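Side-chain contacts in unsaturated glucuronyl hydrolase (Streptococcus agalactiae, PDB 2ZZR), which hydrolyses unsaturated disaccharides of chondroitin, hyaluronan and heparin, releasing the unsaturated uronic acid by cleaving (1->3) and (1->4) glycosidic bonds: residues Ser243-Gln248 / Thr304-Thr309; Tyr277-Leu282 / His336-Ser341; Gly299-Thr304 / Lys369-Gly374. One frame throughout, in Å; residues are numbered along the deposited sequence.

Interaction 1 (Ser243-Gln248 / Thr304-Thr309); sequences SWARGQ and TSATAT
Ala-306 sets its methyl group against the backbone of Arg-246 and Ala-245, and with alanine at the point of meeting two helix starts come very close: the CA atoms of Arg-246 and Ala-306 are 4.3 Å apart. Ala-306 CB is 3.7 Å from Arg-246 N and equally near the carbonyl carbon of Ala-245, so it rests on the peptide link between these two residues. The two alanine methyls also meet, Ala-245 CB lying 3.8 Å from Ala-306 CB.

Above this small apolar seam runs the side chain of Arg-246. With CG anti to the backbone N (chi1 -170°) it reaches toward Ser-305, its CD lying 3.6 Å from Ser-305 OG, and a bend at chi3 (64°) then turns the guanidinium so that NH1 also comes near that hydroxyl. Arg-246 NH1 gives Ser-305 OG a weak hydrogen bond of 3.4 Å, bent to 137° at the hydrogen and oblique to the guanidinium plane. Its firmer partners lie outside: NH1 forms a salt bridge with Asp-303 and a hydrogen bond to the carbonyl of Val-362, while NH2 bonds to that of Tyr-363. Asp-303 also holds the Ser-305 hydroxyl, linking the two polar ends through one carboxylate. Such a grip probably fixes the buried guanidinium of a residue that, from a near-identical protein, is expected to bind substrate, as is nearby Trp-250.

The contact thus joins the first turns of helices 245-262 and 304-318 deep in the chain, with Trp-377 of helix 376-390 against Arg-246 and helix 265-280 packed on Gln-248.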
ATOM      1  N   SER A 243      -4.717 -10.702 -14.238  1.00 22.59           N
ATOM      2  CA  SER A 243      -4.413  -9.379 -13.699  0.50 21.50           C
ATOM      3  C   SER A 243      -4.522  -9.349 -12.173  1.00 20.73           C
ATOM      4  O   SER A 243      -5.591  -9.086 -11.622  1.00 20.48           O
ATOM      5  CB  SER A 243      -5.342  -8.335 -14.324  0.50 21.61           C
ATOM      6  OG  SER A 243      -4.863  -7.028 -14.084  0.50 21.32           O
ATOM      7  N   TRP A 244      -3.408  -9.624 -11.502  1.00 19.64           N
ATOM      8  CA  TRP A 244      -3.347  -9.656 -10.037  1.00 18.32           C
ATOM      9  C   TRP A 244      -3.808  -8.318  -9.453  1.00 17.62           C
ATOM     10  O   TRP A 244      -3.258  -7.275  -9.790  1.00 17.40           O
ATOM     11  CB  TRP A 244      -1.920  -9.989  -9.608  1.00 18.31           C
ATOM     12  CG  TRP A 244      -1.655  -9.964  -8.130  1.00 18.34           C
ATOM     13  CD1 TRP A 244      -2.363 -10.608  -7.149  1.00 19.17           C
ATOM     14  CD2 TRP A 244      -0.574  -9.297  -7.476  1.00 18.90           C
ATOM     15  NE1 TRP A 244      -1.792 -10.366  -5.922  1.00 18.74           N
ATOM     16  CE2 TRP A 244      -0.695  -9.561  -6.093  1.00 18.96           C
ATOM     17  CE3 TRP A 244       0.487  -8.497  -7.923  1.00 18.59           C
ATOM     18  CZ2 TRP A 244       0.204  -9.046  -5.150  1.00 18.57           C
ATOM     19  CZ3 TRP A 244       1.379  -7.985  -6.984  1.00 19.09           C
ATOM     20  CH2 TRP A 244       1.230  -8.262  -5.613  1.00 18.59           C
ATOM     21  N   ALA A 245      -4.825  -8.359  -8.594  1.00 16.67           N
ATOM     22  CA  ALA A 245      -5.508  -7.134  -8.160  1.00 15.85           C
ATOM     23  C   ALA A 245      -4.633  -6.203  -7.328  1.00 15.50           C
ATOM     24  O   ALA A 245      -4.619  -4.987  -7.559  1.00 15.05           O
ATOM     25  CB  ALA A 245      -6.803  -7.467  -7.409  1.00 15.86           C
ATOM     26  N   ARG A 246      -3.903  -6.754  -6.360  1.00 14.75           N
ATOM     27  CA  ARG A 246      -3.111  -5.893  -5.480  1.00 14.33           C
ATOM     28  C   ARG A 246      -1.966  -5.173  -6.200  1.00 14.04           C
ATOM     29  O   ARG A 246      -1.646  -4.028  -5.873  1.00 14.11           O
ATOM     30  CB  ARG A 246      -2.625  -6.634  -4.231  1.00 14.38           C
ATOM     31  CG  ARG A 246      -2.009  -5.680  -3.204  1.00 13.71           C
ATOM     32  CD  ARG A 246      -1.932  -6.286  -1.817  1.00 14.00           C
ATOM     33  NE  ARG A 246      -1.049  -7.458  -1.769  1.00 14.54           N
ATOM     34  CZ  ARG A 246      -1.469  -8.717  -1.652  1.00 14.51           C
ATOM     35  NH1 ARG A 246      -2.763  -8.989  -1.577  1.00 13.85           N
ATOM     36  NH2 ARG A 246      -0.586  -9.711  -1.601  1.00 15.84           N
ATOM     37  N   GLY A 247      -1.372  -5.824  -7.200  1.00 13.80           N
ATOM     38  CA  GLY A 247      -0.335  -5.189  -8.010  1.00 13.79           C
ATOM     39  C   GLY A 247      -0.846  -3.929  -8.683  1.00 13.57           C
ATOM     40  O   GLY A 247      -0.160  -2.906  -8.702  1.00 13.68           O
ATOM     41  N   GLN A 248      -2.058  -4.015  -9.225  1.00 13.91           N
ATOM     42  CA  GLN A 248      -2.739  -2.868  -9.819  1.00 13.97           C
ATOM     43  C   GLN A 248      -2.904  -1.759  -8.773  1.00 13.83           C
ATOM     44  O   GLN A 248      -2.629  -0.591  -9.050  1.00 14.04           O
ATOM     45  CB  GLN A 248      -4.097  -3.291 -10.393  1.00 13.89           C
ATOM     46  CG  GLN A 248      -4.723  -2.302 -11.379  1.00 13.97           C
ATOM     47  CD  GLN A 248      -3.927  -2.140 -12.685  1.00 13.19           C
ATOM     48  OE1 GLN A 248      -4.063  -1.129 -13.379  1.00 15.26           O
ATOM     49  NE2 GLN A 248      -3.119  -3.134 -13.027  1.00 10.76           N
ATOM     50  N   THR A 304      -9.823  -7.884  -0.569  1.00 15.59           N
ATOM     51  CA  THR A 304     -10.239  -6.589  -0.034  1.00 15.43           C
ATOM     52  C   THR A 304      -9.050  -5.651   0.169  1.00 14.94           C
ATOM     53  O   THR A 304      -9.215  -4.431   0.107  1.00 14.57           O
ATOM     54  CB  THR A 304     -10.992  -6.739   1.294  1.00 15.55           C
ATOM     55  OG1 THR A 304     -10.214  -7.535   2.194  1.00 15.40           O
ATOM     56  CG2 THR A 304     -12.344  -7.401   1.073  1.00 16.09           C
ATOM     57  N   SER A 305      -7.857  -6.206   0.404  1.00 14.36           N
ATOM     58  CA  SER A 305      -6.676  -5.358   0.635  1.00 14.11           C
ATOM     59  C   SER A 305      -6.328  -4.534  -0.604  1.00 14.24           C
ATOM     60  O   SER A 305      -5.838  -3.416  -0.483  1.00 13.87           O
ATOM     61  CB  SER A 305      -5.461  -6.159   1.125  1.00 14.27           C
ATOM     62  OG  SER A 305      -4.863  -6.931   0.092  1.00 13.65           O
ATOM     63  N   ALA A 306      -6.594  -5.093  -1.786  1.00 13.82           N
ATOM     64  CA  ALA A 306      -6.361  -4.382  -3.047  1.00 14.07           C
ATOM     65  C   ALA A 306      -7.311  -3.197  -3.153  1.00 13.88           C
ATOM     66  O   ALA A 306      -6.920  -2.103  -3.560  1.00 14.29           O
ATOM     67  CB  ALA A 306      -6.548  -5.322  -4.231  1.00 14.00           C
ATOM     68  N   THR A 307      -8.562  -3.420  -2.761  1.00 13.58           N
ATOM     69  CA  THR A 307      -9.584  -2.383  -2.820  1.00 13.25           C
ATOM     70  C   THR A 307      -9.315  -1.279  -1.779  1.00 13.00           C
ATOM     71  O   THR A 307      -9.423  -0.087  -2.099  1.00 12.88           O
ATOM     72  CB  THR A 307     -11.001  -3.004  -2.718  1.00 13.18           C
ATOM     73  OG1 THR A 307     -11.219  -3.836  -3.870  1.00 13.74           O
ATOM     74  CG2 THR A 307     -12.082  -1.924  -2.694  1.00 13.75           C
ATOM     75  N   ALA A 308      -8.925  -1.665  -0.564  1.00 12.46           N
ATOM     76  CA  ALA A 308      -8.563  -0.683   0.464  1.00 12.38           C
ATOM     77  C   ALA A 308      -7.413   0.219  -0.000  1.00 12.37           C
ATOM     78  O   ALA A 308      -7.472   1.444   0.145  1.00 11.96           O
ATOM     79  CB  ALA A 308      -8.195  -1.371   1.763  1.00 12.64           C
ATOM     80  N   THR A 309      -6.390  -0.400  -0.583  1.00 12.17           N
ATOM     81  CA  THR A 309      -5.217   0.316  -1.103  1.00 11.97           C
ATOM     82  C   THR A 309      -5.600   1.276  -2.240  1.00 12.02           C
ATOM     83  O   THR A 309      -5.146   2.430  -2.268  1.00 11.96           O
ATOM     84  CB  THR A 309      -4.134  -0.700  -1.556  1.00 12.21           C
ATOM     85  OG1 THR A 309      -3.830  -1.562  -0.451  1.00 12.51           O
ATOM     86  CG2 THR A 309      -2.851  -0.001  -1.990  1.00 12.16           C
TER

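Interaction 2 (Tyr277-Leu282 / His336-Ser341); sequences YFLNRL and HTMLRS
The end of helix 265-280 and the middle of helix 328-346 keep their backbones well apart, 9.4 Å between the nearest CA atoms, those of Leu-282 and Met-338, and one long side chain bridges the gap. Met-338 starts with CG anti to its carbonyl carbon, runs out nearly extended, and turns at chi3 (79°), which swings the methyl out of line with the rest of the chain. Three side chains of residues 277-282 receive it.

Phe-278 offers its ring edge: the Met-338 methyl CE sits near the ring plane, 3.7 Å from CE2. Leu-279 touches the methionine one atom nearer the backbone, its CD2 being 3.9 Å from Met-338 SD and the two side chains crossing at about a right angle. Leu-282, just beyond the helix end, likewise lies across the methionine. Its CD1 reaches CE of Met-338 at 3.9 Å and both CG and SD at 4.1 Å, so one leucine methyl meets all three atoms of the bend. No hydrogen bond joins the segments; dispersion between buried apolar groups does the work. Leu-282 is shared by sulfur and methyl, whereas Leu-279 touches the sulfur and Phe-278 the methyl.

Helix 304-318 packs against the same side chains, giving Thr-307, Val-311 and Ile-314 to Met-338 and Ala-310 to Phe-278. Such apolar helix-helix packing builds the (alpha/alpha)6 barrel of glycoside hydrolase family 88, in which inner and outer helices form two layers.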
ATOM      1  N   TYR A 277      -8.539   1.102 -15.425  1.00 15.11           N
ATOM      2  CA  TYR A 277      -8.381  -0.336 -15.649  1.00 15.72           C
ATOM      3  C   TYR A 277      -8.956  -1.124 -14.469  1.00 15.75           C
ATOM      4  O   TYR A 277      -9.716  -2.081 -14.650  1.00 15.80           O
ATOM      5  CB  TYR A 277      -6.904  -0.651 -15.851  1.00 16.08           C
ATOM      6  CG  TYR A 277      -6.605  -2.101 -16.144  1.00 16.84           C
ATOM      7  CD1 TYR A 277      -6.461  -2.547 -17.460  1.00 17.68           C
ATOM      8  CD2 TYR A 277      -6.447  -3.021 -15.107  1.00 17.02           C
ATOM      9  CE1 TYR A 277      -6.176  -3.890 -17.733  1.00 18.38           C
ATOM     10  CE2 TYR A 277      -6.162  -4.361 -15.370  1.00 18.38           C
ATOM     11  CZ  TYR A 277      -6.035  -4.786 -16.680  1.00 18.34           C
ATOM     12  OH  TYR A 277      -5.752  -6.111 -16.940  1.00 18.76           O
ATOM     13  N   PHE A 278      -8.595  -0.693 -13.260  1.00 15.54           N
ATOM     14  CA  PHE A 278      -9.039  -1.317 -12.021  1.00 15.41           C
ATOM     15  C   PHE A 278     -10.551  -1.176 -11.881  1.00 15.43           C
ATOM     16  O   PHE A 278     -11.253  -2.170 -11.693  1.00 15.44           O
ATOM     17  CB  PHE A 278      -8.292  -0.668 -10.843  1.00 15.26           C
ATOM     18  CG  PHE A 278      -8.469  -1.368  -9.516  1.00 15.22           C
ATOM     19  CD1 PHE A 278      -7.627  -2.415  -9.143  1.00 14.97           C
ATOM     20  CD2 PHE A 278      -9.434  -0.932  -8.612  1.00 15.37           C
ATOM     21  CE1 PHE A 278      -7.771  -3.049  -7.900  1.00 15.41           C
ATOM     22  CE2 PHE A 278      -9.584  -1.560  -7.364  1.00 15.80           C
ATOM     23  CZ  PHE A 278      -8.747  -2.616  -7.011  1.00 15.09           C
ATOM     24  N   LEU A 279     -11.055   0.054 -12.020  1.00 15.21           N
ATOM     25  CA  LEU A 279     -12.482   0.320 -11.858  1.00 15.09           C
ATOM     26  C   LEU A 279     -13.323  -0.526 -12.807  1.00 15.69           C
ATOM     27  O   LEU A 279     -14.356  -1.060 -12.406  1.00 15.74           O
ATOM     28  CB  LEU A 279     -12.793   1.805 -12.062  1.00 15.27           C
ATOM     29  CG  LEU A 279     -12.202   2.774 -11.028  1.00 14.64           C
ATOM     30  CD1 LEU A 279     -12.547   4.213 -11.414  1.00 15.27           C
ATOM     31  CD2 LEU A 279     -12.667   2.451  -9.604  1.00 13.99           C
ATOM     32  N   ASN A 280     -12.861  -0.651 -14.052  1.00 16.13           N
ATOM     33  CA  ASN A 280     -13.592  -1.387 -15.091  1.00 16.62           C
ATOM     34  C   ASN A 280     -13.680  -2.887 -14.831  1.00 17.43           C
ATOM     35  O   ASN A 280     -14.523  -3.580 -15.417  1.00 17.71           O
ATOM     36  CB  ASN A 280     -12.975  -1.124 -16.465  1.00 16.55           C
ATOM     37  CG  ASN A 280     -13.327   0.249 -17.004  1.00 15.84           C
ATOM     38  OD1 ASN A 280     -14.258   0.891 -16.527  1.00 18.04           O
ATOM     39  ND2 ASN A 280     -12.588   0.699 -18.007  1.00 16.11           N
ATOM     40  N   ARG A 281     -12.818  -3.379 -13.947  1.00 17.72           N
ATOM     41  CA  ARG A 281     -12.772  -4.804 -13.640  1.00 18.64           C
ATOM     42  C   ARG A 281     -13.291  -5.153 -12.245  1.00 19.10           C
ATOM     43  O   ARG A 281     -13.173  -6.295 -11.794  1.00 19.70           O
ATOM     44  CB  ARG A 281     -11.371  -5.349 -13.899  1.00 18.51           C
ATOM     45  CG  ARG A 281     -11.060  -5.428 -15.386  1.00 18.75           C
ATOM     46  CD  ARG A 281      -9.575  -5.435 -15.688  1.00 19.43           C
ATOM     47  NE  ARG A 281      -9.330  -5.399 -17.136  1.00 19.36           N
ATOM     48  CZ  ARG A 281      -9.431  -4.310 -17.901  1.00 20.17           C
ATOM     49  NH1 ARG A 281      -9.769  -3.135 -17.374  1.00 18.79           N
ATOM     50  NH2 ARG A 281      -9.181  -4.392 -19.204  1.00 19.77           N
ATOM     51  N   LEU A 282     -13.891  -4.164 -11.580  1.00 19.11           N
ATOM     52  CA  LEU A 282     -14.582  -4.377 -10.307  1.00 19.85           C
ATOM     53  C   LEU A 282     -15.934  -5.056 -10.523  1.00 20.37           C
ATOM     54  O   LEU A 282     -16.624  -4.756 -11.500  1.00 20.55           O
ATOM     55  CB  LEU A 282     -14.798  -3.049  -9.569  1.00 19.55           C
ATOM     56  CG  LEU A 282     -13.562  -2.319  -9.033  1.00 19.82           C
ATOM     57  CD1 LEU A 282     -13.986  -1.021  -8.373  1.00 20.38           C
ATOM     58  CD2 LEU A 282     -12.765  -3.180  -8.058  1.00 19.47           C
ATOM     59  N   HIS A 336     -15.932   6.416  -2.667  1.00 15.10           N
ATOM     60  CA  HIS A 336     -17.021   6.315  -1.689  1.00 15.74           C
ATOM     61  C   HIS A 336     -17.765   4.978  -1.775  1.00 16.19           C
ATOM     62  O   HIS A 336     -18.040   4.366  -0.737  1.00 16.44           O
ATOM     63  CB  HIS A 336     -18.005   7.474  -1.848  1.00 15.76           C
ATOM     64  CG  HIS A 336     -17.626   8.700  -1.076  1.00 15.78           C
ATOM     65  ND1 HIS A 336     -16.675   9.594  -1.514  1.00 17.30           N
ATOM     66  CD2 HIS A 336     -18.080   9.181   0.104  1.00 15.87           C
ATOM     67  CE1 HIS A 336     -16.564  10.580  -0.640  1.00 14.78           C
ATOM     68  NE2 HIS A 336     -17.408  10.354   0.349  1.00 17.83           N
ATOM     69  N   THR A 337     -18.083   4.544  -2.998  1.00 16.63           N
ATOM     70  CA  THR A 337     -18.795   3.282  -3.212  0.50 17.07           C
ATOM     71  C   THR A 337     -17.958   2.093  -2.738  1.00 17.28           C
ATOM     72  O   THR A 337     -18.469   1.193  -2.064  1.00 17.24           O
ATOM     73  CB  THR A 337     -19.167   3.077  -4.697  0.50 17.21           C
ATOM     74  OG1 THR A 337     -19.716   4.287  -5.230  0.50 18.48           O
ATOM     75  CG2 THR A 337     -20.190   1.959  -4.845  0.50 17.04           C
ATOM     76  N   MET A 338     -16.674   2.108  -3.095  1.00 16.89           N
ATOM     77  CA  MET A 338     -15.737   1.048  -2.736  1.00 17.08           C
ATOM     78  C   MET A 338     -15.558   0.970  -1.222  1.00 16.88           C
ATOM     79  O   MET A 338     -15.646  -0.109  -0.633  1.00 16.77           O
ATOM     80  CB  MET A 338     -14.396   1.276  -3.439  1.00 16.48           C
ATOM     81  CG  MET A 338     -14.482   1.205  -4.973  1.00 17.11           C
ATOM     82  SD  MET A 338     -13.112   2.058  -5.795  1.00 18.71           S
ATOM     83  CE  MET A 338     -11.840   0.818  -5.615  1.00 17.18           C
ATOM     84  N   LEU A 339     -15.329   2.121  -0.589  1.00 16.56           N
ATOM     85  CA  LEU A 339     -15.170   2.158   0.858  1.00 16.49           C
ATOM     86  C   LEU A 339     -16.466   1.763   1.574  1.00 17.17           C
ATOM     87  O   LEU A 339     -16.423   1.057   2.587  1.00 17.16           O
ATOM     88  CB  LEU A 339     -14.666   3.529   1.326  1.00 16.24           C
ATOM     89  CG  LEU A 339     -14.261   3.681   2.801  1.00 15.70           C
ATOM     90  CD1 LEU A 339     -13.262   2.606   3.279  1.00 15.12           C
ATOM     91  CD2 LEU A 339     -13.704   5.073   3.050  1.00 16.30           C
ATOM     92  N   ARG A 340     -17.605   2.215   1.050  1.00 17.77           N
ATOM     93  CA  ARG A 340     -18.905   1.824   1.612  1.00 18.71           C
ATOM     94  C   ARG A 340     -19.046   0.301   1.638  1.00 18.82           C
ATOM     95  O   ARG A 340     -19.421  -0.270   2.661  1.00 18.95           O
ATOM     96  CB  ARG A 340     -20.074   2.437   0.838  1.00 18.56           C
ATOM     97  CG  ARG A 340     -21.438   2.008   1.397  1.00 19.19           C
ATOM     98  CD  ARG A 340     -22.614   2.617   0.651  1.00 19.30           C
ATOM     99  NE  ARG A 340     -22.720   4.065   0.842  1.00 20.01           N
ATOM    100  CZ  ARG A 340     -23.133   4.659   1.961  1.00 21.05           C
ATOM    101  NH1 ARG A 340     -23.478   3.943   3.024  1.00 20.76           N
ATOM    102  NH2 ARG A 340     -23.197   5.983   2.021  1.00 21.76           N
ATOM    103  N   SER A 341     -18.735  -0.344   0.514  1.00 19.22           N
ATOM    104  CA  SER A 341     -18.793  -1.803   0.432  1.00 19.70           C
ATOM    105  C   SER A 341     -17.858  -2.475   1.437  1.00 19.53           C
ATOM    106  O   SER A 341     -18.241  -3.453   2.083  1.00 19.45           O
ATOM    107  CB  SER A 341     -18.493  -2.290  -0.980  1.00 19.90           C
ATOM    108  OG  SER A 341     -19.603  -2.065  -1.826  1.00 22.44           O
TER

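Interaction 3 (Gly299-Thr304 / Lys369-Gly374); sequences GQPRDT and KGVDEG. With SO4 (sulfate ion), chain C.
Val-371 and Asp-372 meet Pro-301 at a surface contact of two loops, and the segment that carries them forms a G1 beta bulge, in which Asp-372 and Glu-373 both face Gly-361. Residues 369-374 turn a corner at Gly-370 to Asp-372; Gly-370 has a positive phi, and its backbone is bonded to Tyr-363.

Val-371 comes next. Its CG1 approaches the pyrrolidine ring of Pro-301 at CG, 4.2 Å away, a loose apolar touch at the margin. It lies about 7 Å, side chain to side chain, from Ser-364 and Ser-367, residues expected to bind substrate from a near-identical protein.

Asp-372 makes the closer approach through its CB, 4.0 Å from Pro-301 CB, so methylene meets methylene, and the two residues reach neighbouring atoms of the proline ring, CG and CB, from one side. It too has a positive phi (59°), as is characteristic of the first position of a G1 bulge. Its CG lies anti to the backbone N (chi1 -165°), which carries the carboxylate past the proline toward the backbone of Arg-302. There a water links the loops: it accepts from Arg-302 N and donates to Asp-372 OD1. The same oxygen has a direct partner in His-360 ND1, which helps hold the carboxylate in place.

Glu-373 carries the chain away from Pro-301, its carboxylate bound to the 55-58 region, with Thr-55, Asn-57 and Asn-58 as partners. Gly-374 then leads toward helix 376-390.

On the other loop, Gly-299 and the neighbouring Tyr-289 and Gly-297 hold a sulfate ion, probably from the crystallisation liquor. Gly-299 N donates to its O2 at 2.9 Å, with an N-H...O angle of 138°, and only weakly to its O4.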
ATOM      1  N   GLY A 299     -16.909 -17.641  -8.131  1.00 27.36           N
ATOM      2  CA  GLY A 299     -16.672 -18.405  -6.905  1.00 26.81           C
ATOM      3  C   GLY A 299     -15.264 -18.251  -6.347  1.00 26.40           C
ATOM      4  O   GLY A 299     -14.860 -19.001  -5.458  1.00 26.74           O
ATOM      5  N   GLN A 300     -14.520 -17.280  -6.873  1.00 25.42           N
ATOM      6  CA  GLN A 300     -13.163 -16.993  -6.412  1.00 24.67           C
ATOM      7  C   GLN A 300     -13.200 -16.026  -5.231  1.00 23.74           C
ATOM      8  O   GLN A 300     -14.157 -15.264  -5.091  1.00 23.64           O
ATOM      9  CB  GLN A 300     -12.326 -16.413  -7.554  1.00 24.84           C
ATOM     10  CG  GLN A 300     -12.040 -17.397  -8.680  1.00 25.57           C
ATOM     11  CD  GLN A 300     -10.924 -18.378  -8.357  1.00 26.12           C
ATOM     12  OE1 GLN A 300     -10.120 -18.158  -7.447  1.00 25.97           O
ATOM     13  NE2 GLN A 300     -10.864 -19.469  -9.119  1.00 26.86           N
ATOM     14  N   PRO A 301     -12.168 -16.060  -4.365  1.00 22.91           N
ATOM     15  CA  PRO A 301     -12.196 -15.146  -3.226  1.00 21.98           C
ATOM     16  C   PRO A 301     -11.890 -13.703  -3.636  1.00 21.15           C
ATOM     17  O   PRO A 301     -11.264 -13.464  -4.672  1.00 21.06           O
ATOM     18  CB  PRO A 301     -11.095 -15.689  -2.313  1.00 22.33           C
ATOM     19  CG  PRO A 301     -10.142 -16.366  -3.228  1.00 22.35           C
ATOM     20  CD  PRO A 301     -10.967 -16.920  -4.357  1.00 22.81           C
ATOM     21  N   ARG A 302     -12.348 -12.754  -2.829  1.00 20.09           N
ATOM     22  CA  ARG A 302     -12.005 -11.352  -3.050  1.00 18.77           C
ATOM     23  C   ARG A 302     -10.618 -11.092  -2.501  1.00 18.13           C
ATOM     24  O   ARG A 302     -10.079 -11.903  -1.740  1.00 17.93           O
ATOM     25  CB  ARG A 302     -13.003 -10.429  -2.340  1.00 18.74           C
ATOM     26  CG  ARG A 302     -14.474 -10.711  -2.622  1.00 18.89           C
ATOM     27  CD  ARG A 302     -14.765 -10.780  -4.116  1.00 19.92           C
ATOM     28  NE  ARG A 302     -16.187 -10.973  -4.379  1.00 21.91           N
ATOM     29  CZ  ARG A 302     -17.062  -9.990  -4.587  1.00 22.89           C
ATOM     30  NH1 ARG A 302     -16.672  -8.717  -4.572  1.00 22.66           N
ATOM     31  NH2 ARG A 302     -18.335 -10.282  -4.816  1.00 22.61           N
ATOM     32  N   ASP A 303     -10.019  -9.976  -2.913  1.00 17.02           N
ATOM     33  CA  ASP A 303      -8.897  -9.427  -2.175  1.00 16.17           C
ATOM     34  C   ASP A 303      -9.251  -8.007  -1.764  1.00 16.13           C
ATOM     35  O   ASP A 303      -9.004  -7.054  -2.508  1.00 15.93           O
ATOM     36  CB  ASP A 303      -7.588  -9.445  -2.961  1.00 15.89           C
ATOM     37  CG  ASP A 303      -6.427  -8.862  -2.156  1.00 15.06           C
ATOM     38  OD1 ASP A 303      -5.449  -8.398  -2.769  1.00 14.03           O
ATOM     39  OD2 ASP A 303      -6.514  -8.844  -0.904  1.00 15.17           O
ATOM     40  N   THR A 304      -9.823  -7.884  -0.569  1.00 15.59           N
ATOM     41  CA  THR A 304     -10.239  -6.589  -0.034  1.00 15.43           C
ATOM     42  C   THR A 304      -9.050  -5.651   0.169  1.00 14.94           C
ATOM     43  O   THR A 304      -9.215  -4.431   0.107  1.00 14.57           O
ATOM     44  CB  THR A 304     -10.992  -6.739   1.294  1.00 15.55           C
ATOM     45  OG1 THR A 304     -10.214  -7.535   2.194  1.00 15.40           O
ATOM     46  CG2 THR A 304     -12.344  -7.401   1.073  1.00 16.09           C
ATOM     47  N   LYS A 369      -1.031 -19.004   0.810  1.00 24.73           N
ATOM     48  CA  LYS A 369      -0.827 -18.126   1.961  1.00 24.15           C
ATOM     49  C   LYS A 369      -1.983 -17.138   2.080  1.00 23.35           C
ATOM     50  O   LYS A 369      -2.314 -16.444   1.115  1.00 22.84           O
ATOM     51  CB  LYS A 369       0.462 -17.321   1.814  1.00 24.30           C
ATOM     52  CG  LYS A 369       1.765 -18.094   1.841  1.00 25.94           C
ATOM     53  CD  LYS A 369       2.896 -17.088   1.665  1.00 27.99           C
ATOM     54  CE  LYS A 369       4.262 -17.729   1.614  1.00 30.13           C
ATOM     55  NZ  LYS A 369       5.267 -16.722   1.155  1.00 31.25           N
ATOM     56  N   GLY A 370      -2.579 -17.071   3.267  1.00 22.71           N
ATOM     57  CA  GLY A 370      -3.666 -16.127   3.548  1.00 22.05           C
ATOM     58  C   GLY A 370      -4.701 -16.009   2.445  1.00 21.71           C
ATOM     59  O   GLY A 370      -5.034 -14.900   2.014  1.00 21.40           O
ATOM     60  N   VAL A 371      -5.211 -17.152   1.988  1.00 21.21           N
ATOM     61  CA  VAL A 371      -6.234 -17.182   0.947  1.00 21.25           C
ATOM     62  C   VAL A 371      -7.623 -17.099   1.578  1.00 21.44           C
ATOM     63  O   VAL A 371      -8.037 -18.009   2.307  1.00 21.48           O
ATOM     64  CB  VAL A 371      -6.118 -18.444   0.050  1.00 21.12           C
ATOM     65  CG1 VAL A 371      -7.216 -18.451  -1.020  1.00 21.32           C
ATOM     66  CG2 VAL A 371      -4.742 -18.516  -0.596  1.00 20.49           C
ATOM     67  N   ASP A 372      -8.331 -16.006   1.284  1.00 21.34           N
ATOM     68  CA  ASP A 372      -9.609 -15.666   1.928  1.00 21.54           C
ATOM     69  C   ASP A 372      -9.418 -15.535   3.438  1.00 21.02           C
ATOM     70  O   ASP A 372     -10.074 -16.210   4.251  1.00 21.30           O
ATOM     71  CB  ASP A 372     -10.725 -16.657   1.560  1.00 22.09           C
ATOM     72  CG  ASP A 372     -12.108 -16.138   1.910  1.00 24.07           C
ATOM     73  OD1 ASP A 372     -12.285 -14.903   2.011  1.00 26.37           O
ATOM     74  OD2 ASP A 372     -13.026 -16.968   2.090  1.00 25.68           O
ATOM     75  N   GLU A 373      -8.486 -14.656   3.790  1.00 19.94           N
ATOM     76  CA  GLU A 373      -8.115 -14.374   5.164  1.00 19.05           C
ATOM     77  C   GLU A 373      -7.944 -12.868   5.310  1.00 18.66           C
ATOM     78  O   GLU A 373      -7.696 -12.171   4.328  1.00 18.52           O
ATOM     79  CB  GLU A 373      -6.785 -15.050   5.495  1.00 19.07           C
ATOM     80  CG  GLU A 373      -6.805 -16.578   5.435  1.00 19.24           C
ATOM     81  CD  GLU A 373      -7.430 -17.219   6.666  1.00 21.06           C
ATOM     82  OE1 GLU A 373      -7.561 -18.463   6.672  1.00 21.52           O
ATOM     83  OE2 GLU A 373      -7.777 -16.493   7.627  1.00 19.35           O
ATOM     84  N   GLY A 374      -8.066 -12.368   6.535  1.00 17.95           N
ATOM     85  CA  GLY A 374      -7.647 -11.007   6.823  1.00 17.18           C
ATOM     86  C   GLY A 374      -6.139 -10.901   6.674  1.00 16.71           C
ATOM     87  O   GLY A 374      -5.410 -11.892   6.826  1.00 16.73           O
TER
HETATM   88  S   SO4 C 402     -19.251 -15.490  -6.323  1.00 35.98           S
HETATM   89  O1  SO4 C 402     -20.233 -14.610  -6.947  1.00 35.27           O
HETATM   90  O2  SO4 C 402     -17.934 -15.262  -6.903  1.00 36.11           O
HETATM   91  O3  SO4 C 402     -19.192 -15.242  -4.889  1.00 35.92           O
HETATM   92  O4  SO4 C 402     -19.631 -16.880  -6.559  1.00 36.86           O
HETATM   93  O   HOH W   1     -13.843 -13.738  -0.531  1.00 22.49           O

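How the interactions relate
Along the chain the first segments come in the order 243-248, 277-282, 299-304 and the second in the order 304-309, 336-341, 369-374, so all three pairings cross. Interactions 1 and 2 have centres 11 Å apart and touch through Gln-248 and Phe-278, packing helix 245-262 against helix 265-280. Interactions 1 and 3 are also 11 Å apart and share Thr-304, where the loop becomes helix 304-318; Asp-303, just before it, connects the loop to Arg-246. Interactions 2 and 3, 17 Å apart between centres, do not touch. Interaction 1 is therefore the hub, connecting helix packing on one side with surface loops near predicted substrate-binding serines on the other.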